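Local coordinates for nitrate transport protein nrtA (Synechocystis sp., PDB 2G29) that binds nitrate as the substrate-binding protein of the NrtABCD ABC transporter, which takes up nitrate and probably also nitrite, at residues H167-R172 / I343-L348. Numbering follows the deposited sequence.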
loop_
_atom_site.group_PDB
_atom_site.type_symbol
_atom_site.label_atom_id
_atom_site.label_comp_id
_atom_site.label_asym_id
_atom_site.label_seq_id
_atom_site.Cartn_x
_atom_site.Cartn_y
_atom_site.Cartn_z
ATOM N N HIS A 167 2.002 0.474 6.243
ATOM C CA HIS A 167 1.264 0.112 7.465
ATOM C C HIS A 167 2.004 0.499 8.716
ATOM O O HIS A 167 1.362 0.850 9.718
ATOM C CB HIS A 167 0.896 -1.383 7.444
ATOM C CG HIS A 167 0.352 -1.793 6.133
ATOM N ND1 HIS A 167 -0.964 -1.638 5.764
ATOM C CD2 HIS A 167 1.014 -2.196 5.024
ATOM C CE1 HIS A 167 -1.094 -1.929 4.477
ATOM N NE2 HIS A 167 0.099 -2.272 4.013
ATOM N N ASP A 168 3.327 0.432 8.680
ATOM C CA ASP A 168 4.143 0.862 9.816
ATOM C C ASP A 168 3.838 2.367 10.027
ATOM O O ASP A 168 3.582 2.817 11.155
ATOM C CB ASP A 168 5.621 0.610 9.461
ATOM C CG ASP A 168 6.575 0.828 10.629
ATOM O OD1 ASP A 168 6.152 0.721 11.801
ATOM O OD2 ASP A 168 7.778 1.054 10.353
ATOM N N MET A 169 3.830 3.159 8.950
ATOM C CA MET A 169 3.518 4.589 9.093
ATOM C C MET A 169 2.087 4.822 9.593
ATOM O O MET A 169 1.855 5.649 10.467
ATOM C CB MET A 169 3.696 5.325 7.764
ATOM C CG MET A 169 5.094 5.290 7.156
ATOM S SD MET A 169 6.459 5.806 8.237
ATOM C CE MET A 169 6.995 4.203 8.888
ATOM N N TRP A 170 1.125 4.047 9.097
ATOM C CA TRP A 170 -0.264 4.288 9.525
ATOM C C TRP A 170 -0.479 3.949 10.994
ATOM O O TRP A 170 -1.057 4.742 11.744
ATOM C CB TRP A 170 -1.276 3.469 8.737
ATOM C CG TRP A 170 -1.192 3.537 7.250
ATOM C CD1 TRP A 170 -1.394 2.485 6.405
ATOM C CD2 TRP A 170 -0.825 4.656 6.433
ATOM N NE1 TRP A 170 -1.161 2.877 5.103
ATOM C CE2 TRP A 170 -0.800 4.201 5.098
ATOM C CE3 TRP A 170 -0.498 6.004 6.694
ATOM C CZ2 TRP A 170 -0.467 5.031 4.018
ATOM C CZ3 TRP A 170 -0.167 6.834 5.638
ATOM C CH2 TRP A 170 -0.150 6.348 4.303
ATOM N N ILE A 171 -0.027 2.778 11.419
ATOM C CA ILE A 171 -0.244 2.421 12.813
ATOM C C ILE A 171 0.551 3.302 13.783
ATOM O O ILE A 171 0.039 3.645 14.840
ATOM C CB ILE A 171 -0.038 0.873 13.027
ATOM C CG1 ILE A 171 -0.865 0.423 14.230
ATOM C CG2 ILE A 171 1.427 0.519 13.203
ATOM C CD1 ILE A 171 -0.983 -1.094 14.334
ATOM N N ARG A 172 1.773 3.683 13.423
ATOM C CA ARG A 172 2.555 4.586 14.271
ATOM C C ARG A 172 1.888 5.956 14.320
ATOM O O ARG A 172 1.888 6.612 15.370
ATOM C CB ARG A 172 3.966 4.768 13.739
ATOM C CG ARG A 172 4.852 3.562 13.946
ATOM C CD ARG A 172 6.207 3.769 13.303
ATOM N NE ARG A 172 7.078 2.637 13.634
ATOM C CZ ARG A 172 8.185 2.728 14.379
ATOM N NH1 ARG A 172 8.596 3.905 14.865
ATOM N NH2 ARG A 172 8.829 1.612 14.710
ATOM N N ILE A 343 11.663 9.758 7.975
ATOM C CA ILE A 343 12.588 10.586 8.751
ATOM C C ILE A 343 12.015 10.766 10.169
ATOM O O ILE A 343 12.741 10.682 11.143
ATOM C CB ILE A 343 12.817 11.943 8.060
ATOM C CG1 ILE A 343 13.660 11.760 6.791
ATOM C CG2 ILE A 343 13.462 12.922 9.057
ATOM C CD1 ILE A 343 13.720 12.995 5.896
ATOM N N ARG A 344 10.702 10.959 10.280
ATOM C CA ARG A 344 10.073 11.117 11.597
ATOM C C ARG A 344 10.483 10.030 12.578
ATOM O O ARG A 344 10.727 10.297 13.754
ATOM C CB ARG A 344 8.531 11.096 11.485
ATOM C CG ARG A 344 7.821 11.282 12.815
ATOM C CD ARG A 344 6.337 11.000 12.687
ATOM N NE ARG A 344 5.668 11.261 13.956
ATOM C CZ ARG A 344 4.348 11.228 14.105
ATOM N NH1 ARG A 344 3.540 10.946 13.076
ATOM N NH2 ARG A 344 3.827 11.474 15.314
ATOM N N TRP A 345 10.543 8.794 12.093
ATOM C CA TRP A 345 10.865 7.651 12.942
ATOM C C TRP A 345 12.312 7.201 12.900
ATOM O O TRP A 345 12.640 6.225 13.534
ATOM C CB TRP A 345 9.924 6.486 12.602
ATOM C CG TRP A 345 8.472 6.829 12.837
ATOM C CD1 TRP A 345 7.441 6.798 11.914
ATOM C CD2 TRP A 345 7.890 7.289 14.070
ATOM N NE1 TRP A 345 6.282 7.212 12.505
ATOM C CE2 TRP A 345 6.522 7.524 13.821
ATOM C CE3 TRP A 345 8.408 7.541 15.357
ATOM C CZ2 TRP A 345 5.632 7.988 14.824
ATOM C CZ3 TRP A 345 7.534 8.007 16.354
ATOM C CH2 TRP A 345 6.162 8.224 16.073
ATOM N N GLY A 346 13.156 7.911 12.158
ATOM C CA GLY A 346 14.567 7.545 12.128
ATOM C C GLY A 346 14.973 6.467 11.149
ATOM O O GLY A 346 16.091 5.943 11.236
ATOM N N TYR A 347 14.082 6.094 10.234
ATOM C CA TYR A 347 14.429 5.091 9.229
ATOM C C TYR A 347 15.349 5.670 8.166
ATOM O O TYR A 347 16.103 4.929 7.540
ATOM C CB TYR A 347 13.166 4.546 8.546
ATOM C CG TYR A 347 12.345 3.617 9.399
ATOM C CD1 TYR A 347 11.061 3.964 9.789
ATOM C CD2 TYR A 347 12.845 2.368 9.780
ATOM C CE1 TYR A 347 10.272 3.070 10.556
ATOM C CE2 TYR A 347 12.062 1.469 10.529
ATOM C CZ TYR A 347 10.787 1.832 10.906
ATOM O OH TYR A 347 10.021 0.913 11.606
ATOM N N LEU A 348 15.281 6.979 7.947
ATOM C CA LEU A 348 16.134 7.653 6.971
ATOM C C LEU A 348 16.823 8.826 7.674
ATOM O O LEU A 348 16.273 9.423 8.593
ATOM C CB LEU A 348 15.334 8.196 5.779
ATOM C CG LEU A 348 14.755 7.157 4.800
ATOM C CD1 LEU A 348 14.001 7.918 3.724
ATOM C CD2 LEU A 348 15.876 6.305 4.167
HETATM O O HOH W 1 3.688 7.463 11.473
#
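Met169 and Trp345 mark the nearest backbone approach, 8.8 Å between CA atoms, where a turn of helix 166-177 faces the end of helix 332-344, which closes in a Schellman motif with Gly346 at positive phi. Mainly side chains cross this gap, and a water accepts from Trp345 NE1 and donates to the backbone Met169 O. Arg172 runs extended from CG to NE and lays its aliphatic part over one face of the Trp345 indole, CD standing 3.5 Å from the centroid of the five-membered ring in a CH-pi contact. Its guanidinium follows over the same face as a cation-pi partner, tilted 64° from the ring. Arg344 CD lies over the rim of the opposite face. At the ring edge Met169 SD makes a Met-aromatic contact, 3.9 Å from Trp345 CD1; bends at chi2 and chi3 bring CE to Tyr347 CE1. With CG anti to the backbone N (chi1 -172°), Asp168 directs its carboxylate at two partners: OD1 forms a salt bridge with Arg172 NE at 2.8 Å, and OD2 lies 2.6 Å from Tyr347 OH in a weak hydrogen bond. Gly164 N also binds Asp168 OD2, while Thr188 OG1 holds Arg172 NH2. The contact thus packs the C-terminal end of helix 332-344 and the turn beyond it against helix 166-177, beside strands 187-190 and 207-211 of one sheet in this two-domain periplasmic binding protein.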